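Side-chain contacts in putative secreted protein (PDB 4PEY), which cleaves glucose units in succession from the non-reducing ends of beta-1,3-glucans such as laminarin, yielding glucose and laminaribiose: residues A[47-52]-A[404-409]; A[97-100]-A[106-109]; A[183-188]-A[192-197]; A[202-205]-A[209-212]. The protein carries 1 engineered substitution. All blocks are in the same frame, centred on the assembly; numbering follows the deposited sequence. Where two conformers were deposited one is given.

Contact 1: residues A[47-52]-A[404-409]. With BGC (beta-D-glucopyranose), chain B.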
loop_
_atom_site.group_PDB
_atom_site.type_symbol
_atom_site.label_atom_id
_atom_site.label_comp_id
_atom_site.label_asym_id
_atom_site.label_seq_id
_atom_site.Cartn_x
_atom_site.Cartn_y
_atom_site.Cartn_z
ATOM N N SER A 47 17.140 -4.818 -10.624
ATOM C CA SER A 47 16.268 -4.620 -11.778
ATOM C C SER A 47 15.340 -5.813 -11.988
ATOM O O SER A 47 14.781 -5.992 -13.071
ATOM C CB SER A 47 17.094 -4.366 -13.042
ATOM O OG SER A 47 17.973 -5.444 -13.300
ATOM N N ASN A 48 15.172 -6.619 -10.944
ATOM C CA ASN A 48 14.356 -7.835 -11.033
ATOM C C ASN A 48 12.875 -7.529 -10.813
ATOM O O ASN A 48 12.270 -7.999 -9.850
ATOM C CB ASN A 48 14.858 -8.863 -10.012
ATOM C CG ASN A 48 14.415 -10.278 -10.326
ATOM O OD1 ASN A 48 13.734 -10.530 -11.325
ATOM N ND2 ASN A 48 14.815 -11.216 -9.476
ATOM N N GLN A 49 12.294 -6.742 -11.716
ATOM C CA GLN A 49 10.968 -6.172 -11.480
ATOM C C GLN A 49 9.869 -7.237 -11.411
ATOM O O GLN A 49 8.911 -7.098 -10.636
ATOM C CB GLN A 49 10.620 -5.127 -12.553
ATOM C CG GLN A 49 9.238 -4.518 -12.322
ATOM C CD GLN A 49 8.918 -3.296 -13.169
ATOM O OE1 GLN A 49 7.871 -2.678 -12.986
ATOM N NE2 GLN A 49 9.799 -2.950 -14.098
ATOM N N PHE A 50 10.002 -8.302 -12.198
ATOM C CA PHE A 50 8.936 -9.301 -12.266
ATOM C C PHE A 50 9.381 -10.733 -11.954
ATOM O O PHE A 50 8.648 -11.682 -12.230
ATOM C CB PHE A 50 8.276 -9.259 -13.651
ATOM C CG PHE A 50 7.579 -7.960 -13.949
ATOM C CD1 PHE A 50 6.426 -7.601 -13.251
ATOM C CD2 PHE A 50 8.064 -7.098 -14.928
ATOM C CE1 PHE A 50 5.774 -6.408 -13.523
ATOM C CE2 PHE A 50 7.414 -5.897 -15.203
ATOM C CZ PHE A 50 6.270 -5.554 -14.505
ATOM N N GLY A 51 10.559 -10.888 -11.361
ATOM C CA GLY A 51 11.057 -12.210 -11.036
ATOM C C GLY A 51 10.332 -12.819 -9.852
ATOM O O GLY A 51 9.527 -12.154 -9.194
ATOM N N THR A 52 10.633 -14.083 -9.566
ATOM C CA THR A 52 9.964 -14.799 -8.486
ATOM C C THR A 52 10.808 -14.898 -7.214
ATOM O O THR A 52 10.344 -15.432 -6.204
ATOM C CB THR A 52 9.556 -16.216 -8.930
ATOM O OG1 THR A 52 10.692 -16.898 -9.478
ATOM C CG2 THR A 52 8.447 -16.151 -9.986
ATOM N N ALA A 404 -1.584 -4.098 -14.374
ATOM C CA ALA A 404 -0.273 -3.763 -14.946
ATOM C C ALA A 404 -0.389 -2.938 -16.231
ATOM O O ALA A 404 -1.176 -3.268 -17.120
ATOM C CB ALA A 404 0.537 -5.033 -15.223
ATOM N N ASP A 405 0.402 -1.872 -16.312
ATOM C CA ASP A 405 0.487 -1.033 -17.509
ATOM C C ASP A 405 1.709 -1.361 -18.355
ATOM O O ASP A 405 1.843 -0.873 -19.472
ATOM C CB ASP A 405 0.563 0.432 -17.111
ATOM C CG ASP A 405 1.772 0.707 -16.252
ATOM O OD1 ASP A 405 2.814 1.158 -16.786
ATOM O OD2 ASP A 405 1.697 0.402 -15.045
ATOM N N HIS A 406 2.621 -2.150 -17.797
ATOM C CA HIS A 406 3.835 -2.538 -18.509
ATOM C C HIS A 406 4.261 -3.916 -18.027
ATOM O O HIS A 406 3.742 -4.410 -17.024
ATOM C CB HIS A 406 4.955 -1.509 -18.299
ATOM C CG HIS A 406 5.412 -1.390 -16.878
ATOM N ND1 HIS A 406 4.838 -0.511 -15.981
ATOM C CD2 HIS A 406 6.395 -2.030 -16.200
ATOM C CE1 HIS A 406 5.439 -0.628 -14.809
ATOM N NE2 HIS A 406 6.385 -1.546 -14.913
ATOM N N GLY A 407 5.191 -4.538 -18.746
ATOM C CA GLY A 407 5.618 -5.887 -18.438
ATOM C C GLY A 407 5.106 -6.888 -19.456
ATOM O O GLY A 407 4.721 -6.525 -20.573
ATOM N N GLU A 408 5.100 -8.156 -19.060
ATOM C CA GLU A 408 4.629 -9.245 -19.911
ATOM C C GLU A 408 3.181 -9.585 -19.608
ATOM O O GLU A 408 2.756 -9.550 -18.451
ATOM C CB GLU A 408 5.501 -10.489 -19.721
ATOM C CG GLU A 408 6.933 -10.328 -20.198
ATOM C CD GLU A 408 7.072 -10.515 -21.698
ATOM O OE1 GLU A 408 6.105 -10.995 -22.331
ATOM O OE2 GLU A 408 8.148 -10.186 -22.244
ATOM N N GLY A 409 2.421 -9.917 -20.647
ATOM C CA GLY A 409 1.039 -10.327 -20.466
ATOM C C GLY A 409 0.116 -9.152 -20.208
ATOM O O GLY A 409 -0.837 -9.265 -19.441
HETATM C C2 BGC B . 2.028 4.853 -12.733
HETATM C C3 BGC B . 2.378 3.392 -12.470
HETATM C C4 BGC B . 3.131 2.823 -13.662
HETATM C C5 BGC B . 4.359 3.673 -13.944
HETATM C C6 BGC B . 5.156 3.108 -15.110
HETATM C C1 BGC B . 3.228 5.650 -13.250
HETATM O O2 BGC B . 1.522 5.434 -11.539
HETATM O O3 BGC B . 1.196 2.645 -12.271
HETATM O O4 BGC B . 3.497 1.484 -13.425
HETATM O O5 BGC B . 3.922 4.969 -14.280
HETATM O O6 BGC B . 4.437 3.307 -16.306
#
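F50 and G407 mark the nearest approach of the two backbones, their CA atoms 7.8 Å apart, with both segments irregular; the bridging is by side chains. The loops come from the two halves of the tandem parallel beta-helix of glycoside hydrolase family 55: 47-52 precedes strand 55-59 in the first half, and 404-409 follows strand 399-403 in the second, at the substrate pocket. Q49 spans the gap in an extended shape, with CG anti to the backbone N (chi1 -180°), and carries its OE1 to NE2 of H406 at 2.7 Å. The N-H points almost straight at it (167°) and the acceptor lies in the imidazole plane, although the donor is tilted from the carbonyl plane and the amide and ring planes stand 57° apart. A second bond, from Q49 NE2 to Q106 OE1, fixes the rotation of the amide. Q49 CG also rests over the centre of one face of the F50 ring. That ring brings CZ to 3.9 Å from H406 CD2, and CE2 to 3.7 Å from G407 CA. Across the imidazole, H406 ND1 donates to D405 OD1, which it meets from above the carboxylate plane. This bond is placed to orient a carboxylate that binds the sugar: the glucose of chain B donates its O6 to D405 OD1 and its O4 to D405 OD2, each at 2.7 Å.

Contact 2: residues A[97-100]-A[106-109]. With BGC (beta-D-glucopyranose), chain C.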
loop_
_atom_site.group_PDB
_atom_site.type_symbol
_atom_site.label_atom_id
_atom_site.label_comp_id
_atom_site.label_asym_id
_atom_site.label_seq_id
_atom_site.Cartn_x
_atom_site.Cartn_y
_atom_site.Cartn_z
ATOM N N ALA A 97 17.265 5.252 -8.179
ATOM C CA ALA A 97 16.703 4.828 -9.453
ATOM C C ALA A 97 17.743 4.648 -10.565
ATOM O O ALA A 97 17.432 4.819 -11.743
ATOM C CB ALA A 97 15.629 5.819 -9.888
ATOM N N GLY A 98 18.965 4.276 -10.193
ATOM C CA GLY A 98 20.032 4.102 -11.168
ATOM C C GLY A 98 19.696 3.111 -12.274
ATOM O O GLY A 98 20.036 3.330 -13.438
ATOM N N TRP A 99 18.998 2.034 -11.918
ATOM C CA TRP A 99 18.734 0.954 -12.869
ATOM C C TRP A 99 17.791 1.406 -13.983
ATOM O O TRP A 99 17.756 0.806 -15.061
ATOM C CB TRP A 99 18.144 -0.264 -12.151
ATOM C CG TRP A 99 16.728 -0.040 -11.688
ATOM C CD1 TRP A 99 16.324 0.573 -10.530
ATOM C CD2 TRP A 99 15.530 -0.417 -12.382
ATOM N NE1 TRP A 99 14.948 0.594 -10.462
ATOM C CE2 TRP A 99 14.437 -0.007 -11.584
ATOM C CE3 TRP A 99 15.275 -1.067 -13.599
ATOM C CZ2 TRP A 99 13.109 -0.215 -11.966
ATOM C CZ3 TRP A 99 13.954 -1.280 -13.974
ATOM C CH2 TRP A 99 12.888 -0.852 -13.159
ATOM N N PHE A 100 17.025 2.460 -13.713
ATOM C CA PHE A 100 16.041 2.970 -14.661
ATOM C C PHE A 100 16.409 4.405 -15.032
ATOM O O PHE A 100 15.542 5.230 -15.313
ATOM C CB PHE A 100 14.630 2.888 -14.059
ATOM C CG PHE A 100 13.513 2.819 -15.079
ATOM C CD1 PHE A 100 13.652 2.087 -16.248
ATOM C CD2 PHE A 100 12.303 3.454 -14.836
ATOM C CE1 PHE A 100 12.611 2.018 -17.172
ATOM C CE2 PHE A 100 11.259 3.392 -15.755
ATOM C CZ PHE A 100 11.409 2.672 -16.919
ATOM N N GLN A 106 9.111 3.066 -11.326
ATOM C CA GLN A 106 8.898 1.618 -11.253
ATOM C C GLN A 106 9.577 1.012 -10.015
ATOM O O GLN A 106 9.798 -0.199 -9.947
ATOM C CB GLN A 106 9.364 0.933 -12.553
ATOM C CG GLN A 106 8.512 1.416 -13.736
ATOM C CD GLN A 106 8.790 0.754 -15.071
ATOM O OE1 GLN A 106 9.459 -0.278 -15.160
ATOM N NE2 GLN A 106 8.247 1.350 -16.129
ATOM N N ASN A 107 9.864 1.851 -9.020
ATOM C CA ASN A 107 10.483 1.371 -7.782
ATOM C C ASN A 107 9.413 0.848 -6.814
ATOM O O ASN A 107 9.032 1.530 -5.846
ATOM C CB ASN A 107 11.328 2.475 -7.131
ATOM C CG ASN A 107 12.692 2.646 -7.807
ATOM O OD1 ASN A 107 13.042 1.883 -8.712
ATOM N ND2 ASN A 107 13.467 3.647 -7.371
ATOM N N PHE A 108 8.952 -0.372 -7.099
ATOM C CA PHE A 108 7.825 -1.016 -6.419
ATOM C C PHE A 108 8.250 -2.133 -5.470
ATOM O O PHE A 108 9.380 -2.612 -5.535
ATOM C CB PHE A 108 6.864 -1.670 -7.422
ATOM C CG PHE A 108 6.411 -0.788 -8.558
ATOM C CD1 PHE A 108 5.963 0.509 -8.338
ATOM C CD2 PHE A 108 6.392 -1.291 -9.857
ATOM C CE1 PHE A 108 5.521 1.293 -9.404
ATOM C CE2 PHE A 108 5.941 -0.523 -10.922
ATOM C CZ PHE A 108 5.505 0.774 -10.696
ATOM N N TRP A 109 7.294 -2.575 -4.648
ATOM C CA TRP A 109 7.325 -3.863 -3.939
ATOM C C TRP A 109 8.573 -4.043 -3.079
ATOM O O TRP A 109 9.378 -4.948 -3.299
ATOM C CB TRP A 109 7.185 -5.049 -4.931
ATOM C CG TRP A 109 5.911 -4.996 -5.761
ATOM C CD1 TRP A 109 4.626 -4.902 -5.295
ATOM C CD2 TRP A 109 5.812 -5.020 -7.196
ATOM N NE1 TRP A 109 3.738 -4.861 -6.348
ATOM C CE2 TRP A 109 4.443 -4.930 -7.526
ATOM C CE3 TRP A 109 6.748 -5.113 -8.234
ATOM C CZ2 TRP A 109 3.989 -4.908 -8.845
ATOM C CZ3 TRP A 109 6.299 -5.086 -9.544
ATOM C CH2 TRP A 109 4.929 -4.987 -9.841
HETATM C C2 BGC C . 22.302 6.549 -9.372
HETATM C C3 BGC C . 23.395 5.683 -8.759
HETATM C C4 BGC C . 23.730 4.490 -9.652
HETATM C C5 BGC C . 23.962 4.933 -11.094
HETATM C C6 BGC C . 24.214 3.727 -12.008
HETATM C C1 BGC C . 22.575 6.870 -10.835
HETATM O O1 BGC C . 21.406 7.481 -11.357
HETATM O O2 BGC C . 22.188 7.744 -8.622
HETATM O O3 BGC C . 22.942 5.244 -7.495
HETATM O O4 BGC C . 24.886 3.843 -9.158
HETATM O O5 BGC C . 22.856 5.684 -11.565
HETATM O O6 BGC C . 23.152 2.791 -11.915
#
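W99 and N107 supply the hydrogen bond of this contact: the indole NE1 donates to N107 OD1 at 2.9 Å, with an N-H...O angle of 163°. The acceptor lies in the indole plane and the donor in the carbonyl plane, yet the two flat groups are inclined at 31° and the side chains point in opposite senses as they pass. The other end of the N107 amide is held as well, because ND2 bonds to A127 O. Both segments belong to a single loop between strands 87-94 and 110-113 of the N-terminal parallel beta-helix, and this loop faces two sugars: G98 CA touches O5 of the chain C glucose at 3.3 Å, while Q106 and F108 border another glucose, in the substrate pocket. Van der Waals contacts centre on Q106. Its CB packs 4.0 Å from W99 CH2, and its OE1 lies over one face of the F100 ring, while NE2 comes to 3.5 Å from F100 CZ with the amide and ring planes 38° apart. Q106 OE1 turns to Q49 NE2 for its hydrogen bond. Within 97-100, F100 CB covers the centre of one indole face of W99, and F73 meets the same indole edge-to-face.

Contact 3: residues A[183-188]-A[192-197]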
loop_
_atom_site.group_PDB
_atom_site.type_symbol
_atom_site.label_atom_id
_atom_site.label_comp_id
_atom_site.label_asym_id
_atom_site.label_seq_id
_atom_site.Cartn_x
_atom_site.Cartn_y
_atom_site.Cartn_z
ATOM N N GLY A 183 10.482 16.862 11.395
ATOM C CA GLY A 183 11.109 18.124 11.755
ATOM C C GLY A 183 10.751 19.245 10.796
ATOM O O GLY A 183 10.785 20.421 11.158
ATOM N N GLY A 184 10.411 18.872 9.565
ATOM C CA GLY A 184 10.042 19.825 8.536
ATOM C C GLY A 184 9.541 19.094 7.308
ATOM O O GLY A 184 9.726 17.883 7.175
ATOM N N TRP A 185 8.895 19.834 6.415
ATOM C CA TRP A 185 8.395 19.283 5.165
ATOM C C TRP A 185 8.697 20.266 4.044
ATOM O O TRP A 185 8.258 21.412 4.087
ATOM C CB TRP A 185 6.895 19.008 5.246
ATOM C CG TRP A 185 6.427 18.188 4.098
ATOM C CD1 TRP A 185 6.051 18.636 2.864
ATOM C CD2 TRP A 185 6.304 16.762 4.066
ATOM N NE1 TRP A 185 5.705 17.571 2.060
ATOM C CE2 TRP A 185 5.846 16.411 2.777
ATOM C CE3 TRP A 185 6.527 15.748 5.006
ATOM C CZ2 TRP A 185 5.614 15.089 2.401
ATOM C CZ3 TRP A 185 6.297 14.433 4.634
ATOM C CH2 TRP A 185 5.843 14.115 3.344
ATOM N N GLY A 186 9.433 19.811 3.035
ATOM C CA GLY A 186 10.057 20.717 2.079
ATOM C C GLY A 186 9.177 21.331 1.002
ATOM O O GLY A 186 9.315 22.517 0.677
ATOM N N ASN A 187 8.293 20.528 0.422
ATOM C CA ASN A 187 7.465 21.006 -0.685
ATOM C C ASN A 187 6.317 20.059 -0.996
ATOM O O ASN A 187 6.285 18.919 -0.513
ATOM C CB ASN A 187 8.323 21.211 -1.945
ATOM C CG ASN A 187 8.811 19.899 -2.549
ATOM O OD1 ASN A 187 9.670 19.220 -1.985
ATOM N ND2 ASN A 187 8.271 19.544 -3.712
ATOM N N GLY A 188 5.369 20.543 -1.796
ATOM C CA GLY A 188 4.301 19.709 -2.322
ATOM C C GLY A 188 4.223 19.904 -3.824
ATOM O O GLY A 188 4.472 20.999 -4.317
ATOM N N MET A 192 0.099 16.273 -1.392
ATOM C CA MET A 192 0.692 15.800 -0.169
ATOM C C MET A 192 -0.314 15.838 0.974
ATOM O O MET A 192 -0.783 16.882 1.357
ATOM C CB MET A 192 1.937 16.626 0.196
ATOM C CG MET A 192 3.234 16.315 -0.543
ATOM S SD MET A 192 3.151 16.095 -2.360
ATOM C CE MET A 192 4.829 15.572 -2.697
ATOM N N THR A 193 -0.677 14.666 1.449
ATOM C CA THR A 193 -1.705 14.527 2.473
ATOM C C THR A 193 -1.102 14.007 3.788
ATOM O O THR A 193 -0.207 13.143 3.791
ATOM C CB THR A 193 -2.846 13.589 1.980
ATOM O OG1 THR A 193 -3.508 14.197 0.866
ATOM C CG2 THR A 193 -3.876 13.307 3.074
ATOM N N PHE A 194 -1.592 14.558 4.896
ATOM C CA PHE A 194 -1.117 14.254 6.244
ATOM C C PHE A 194 -2.309 13.990 7.156
ATOM O O PHE A 194 -3.268 14.766 7.147
ATOM C CB PHE A 194 -0.313 15.430 6.816
ATOM C CG PHE A 194 0.730 15.978 5.878
ATOM C CD1 PHE A 194 0.392 16.922 4.912
ATOM C CD2 PHE A 194 2.052 15.561 5.967
ATOM C CE1 PHE A 194 1.351 17.426 4.046
ATOM C CE2 PHE A 194 3.022 16.070 5.101
ATOM C CZ PHE A 194 2.672 17.000 4.140
ATOM N N SER A 195 -2.266 12.931 7.960
ATOM C CA SER A 195 -3.220 12.829 9.073
ATOM C C SER A 195 -2.468 12.420 10.336
ATOM O O SER A 195 -1.705 11.468 10.322
ATOM C CB SER A 195 -4.377 11.856 8.770
ATOM O OG SER A 195 -3.949 10.514 8.582
ATOM N N GLY A 196 -2.662 13.169 11.419
ATOM C CA GLY A 196 -1.985 12.876 12.672
ATOM C C GLY A 196 -0.476 13.054 12.630
ATOM O O GLY A 196 0.257 12.351 13.322
ATOM N N VAL A 197 0.003 13.996 11.820
ATOM C CA VAL A 197 1.441 14.193 11.685
ATOM C C VAL A 197 1.895 15.447 12.425
ATOM O O VAL A 197 1.568 16.572 12.037
ATOM C CB VAL A 197 1.858 14.281 10.199
ATOM C CG1 VAL A 197 3.366 14.528 10.070
ATOM C CG2 VAL A 197 1.445 13.002 9.470
#
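Consecutive strands 184-185 and 191-198 of the N-terminal parallel beta-helix bring W185 against M192 and F194. The principal element is a T-shaped aromatic pair. F194 directs its edge at a face of the W185 indole, with the planes at 85° and the centroid of the six-membered ring 4.7 Å from that of F194. The leading atoms are CE2 and CZ of F194: CE2 stands over the middle of the indole, and CZ comes to 3.5 Å from W185 CE2. The two side chains arrive from opposite directions. M192 crosses the indole at about a right angle, and its CG approaches W185 NE1 obliquely at 3.8 Å. Beyond CG the chain bends (chi2 45°), carrying SD to 3.8 Å from G188 CA, where the glycine presents only backbone. The indole N-H has a weak bond to N187 O, 3.0 Å from NE1 and bent to 127°. Outside the two segments, T177 of strand 174-178 and P169 also touch W185, and the ring of Y210 meets it at a steep angle. M192 comes within about 6 Å of the side chain of Q173, a substrate-binding residue. Parallel pairing of 184-185 with 162-168 and of 191-198 with 174-178 and 210-220, with side chains meeting across successive strands, is the pattern of a parallel beta-helix.

Contact 4: residues A[202-205]-A[209-212]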
loop_
_atom_site.group_PDB
_atom_site.type_symbol
_atom_site.label_atom_id
_atom_site.label_comp_id
_atom_site.label_asym_id
_atom_site.label_seq_id
_atom_site.Cartn_x
_atom_site.Cartn_y
_atom_site.Cartn_z
ATOM N N ALA A 202 0.597 23.290 7.618
ATOM C CA ALA A 202 -0.829 23.539 7.785
ATOM C C ALA A 202 -1.585 23.327 6.479
ATOM O O ALA A 202 -1.021 23.476 5.397
ATOM C CB ALA A 202 -1.057 24.945 8.300
ATOM N N GLN A 203 -2.855 22.955 6.599
ATOM C CA GLN A 203 -3.774 22.884 5.464
ATOM C C GLN A 203 -3.634 24.107 4.570
ATOM O O GLN A 203 -3.744 25.237 5.051
ATOM C CB GLN A 203 -5.215 22.772 5.965
ATOM C CG GLN A 203 -6.277 22.909 4.881
ATOM C CD GLN A 203 -6.353 21.690 3.981
ATOM O OE1 GLN A 203 -6.150 20.560 4.427
ATOM N NE2 GLN A 203 -6.655 21.913 2.706
ATOM N N SER A 204 -3.410 23.893 3.274
ATOM C CA SER A 204 -3.179 25.027 2.381
ATOM C C SER A 204 -3.599 24.795 0.933
ATOM O O SER A 204 -3.430 25.689 0.107
ATOM C CB SER A 204 -1.700 25.413 2.402
ATOM O OG SER A 204 -0.919 24.387 1.822
ATOM N N PHE A 205 -4.120 23.607 0.625
ATOM C CA PHE A 205 -4.555 23.271 -0.735
ATOM C C PHE A 205 -5.410 24.411 -1.315
ATOM O O PHE A 205 -6.321 24.909 -0.649
ATOM C CB PHE A 205 -5.334 21.951 -0.705
ATOM C CG PHE A 205 -5.607 21.351 -2.061
ATOM C CD1 PHE A 205 -6.724 21.731 -2.795
ATOM C CD2 PHE A 205 -4.776 20.366 -2.578
ATOM C CE1 PHE A 205 -6.982 21.164 -4.043
ATOM C CE2 PHE A 205 -5.030 19.798 -3.819
ATOM C CZ PHE A 205 -6.135 20.191 -4.550
ATOM N N PRO A 209 -0.059 22.207 -2.374
ATOM C CA PRO A 209 -1.167 21.243 -2.306
ATOM C C PRO A 209 -1.089 20.354 -1.062
ATOM O O PRO A 209 -0.892 19.135 -1.158
ATOM C CB PRO A 209 -0.996 20.426 -3.589
ATOM C CG PRO A 209 0.490 20.479 -3.858
ATOM C CD PRO A 209 0.910 21.872 -3.432
ATOM N N TYR A 210 -1.265 20.980 0.100
ATOM C CA TYR A 210 -1.222 20.283 1.382
ATOM C C TYR A 210 -2.629 20.049 1.946
ATOM O O TYR A 210 -3.375 21.004 2.220
ATOM C CB TYR A 210 -0.407 21.083 2.399
ATOM C CG TYR A 210 1.071 21.223 2.100
ATOM C CD1 TYR A 210 1.784 20.213 1.468
ATOM C CD2 TYR A 210 1.756 22.376 2.474
ATOM C CE1 TYR A 210 3.151 20.352 1.218
ATOM C CE2 TYR A 210 3.106 22.523 2.229
ATOM C CZ TYR A 210 3.801 21.508 1.603
ATOM O OH TYR A 210 5.151 21.671 1.375
ATOM N N THR A 211 -2.965 18.780 2.137
ATOM C CA THR A 211 -4.205 18.368 2.782
ATOM C C THR A 211 -3.825 17.849 4.155
ATOM O O THR A 211 -3.156 16.830 4.256
ATOM C CB THR A 211 -4.929 17.267 1.980
ATOM O OG1 THR A 211 -5.295 17.781 0.693
ATOM C CG2 THR A 211 -6.180 16.772 2.715
ATOM N N THR A 212 -4.231 18.554 5.207
ATOM C CA THR A 212 -3.731 18.257 6.543
ATOM C C THR A 212 -4.859 18.053 7.543
ATOM O O THR A 212 -5.649 18.967 7.800
ATOM C CB THR A 212 -2.805 19.386 7.040
ATOM O OG1 THR A 212 -1.743 19.571 6.094
ATOM C CG2 THR A 212 -2.230 19.056 8.413
#
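F205 turns the edge of its ring toward Y210 N, while P209 approaches that ring obliquely; CD2 of F205 lies 3.7 Å from P209 CA and 3.9 Å from P209 CB, the two side chains crossing at about a right angle. The Y210 ring is met obliquely by S204 OG, which stands 3.4 Å from its CD2 and is hydrogen-bonded to P208 O. Between these groups the backbones are joined through one carbonyl. Y210 O accepts from S204 N and from F205 N, each at 3.1 Å, and the two donors arrive from opposite faces of the carbonyl plane; the S204 bond is practically straight at 178°, the F205 bond bent to 145°. Next along the strand a side chain takes over from the backbone as acceptor. Q203, bent at chi2 (73°), folds its amide back over the strand, and T212 N donates to its OE1 at 2.9 Å. The other end of that amide, NE2, bonds to D524 OD2, which also receives a hydrogen bond from T211 OG1. Since D524 lies on strand 520-529 in the C-terminal half, its carboxylate links this strand and its loop to the second half of the molecule. T212 OG1 turns to P201 O. A loop doubling back along the strand it leads into, while that strand pairs in parallel with 191-198, is a connection between successive turns of a beta-helix.

How the contacts relate
The four contacts form two touching pairs. Contacts 1 and 2, with centres 12 Å apart, meet at the substrate pocket, where Q106 packs against H406. Contacts 3 and 4, 9 Å apart between centres, lie on adjacent strands 191-198 and 210-220, joined by backbone bonds from F194 N to T211 O and from T211 N to M192 O. The pairs are well separated, contact 1 lying about 35 Å from contact 4 between centres. Along the chain contacts 2, 3 and 4 follow in series, all within the long span that contact 1 closes. Contacts 2, 3 and 4 are thus local to the N-terminal half, while contact 1 joins residues of both halves beside the sugar site.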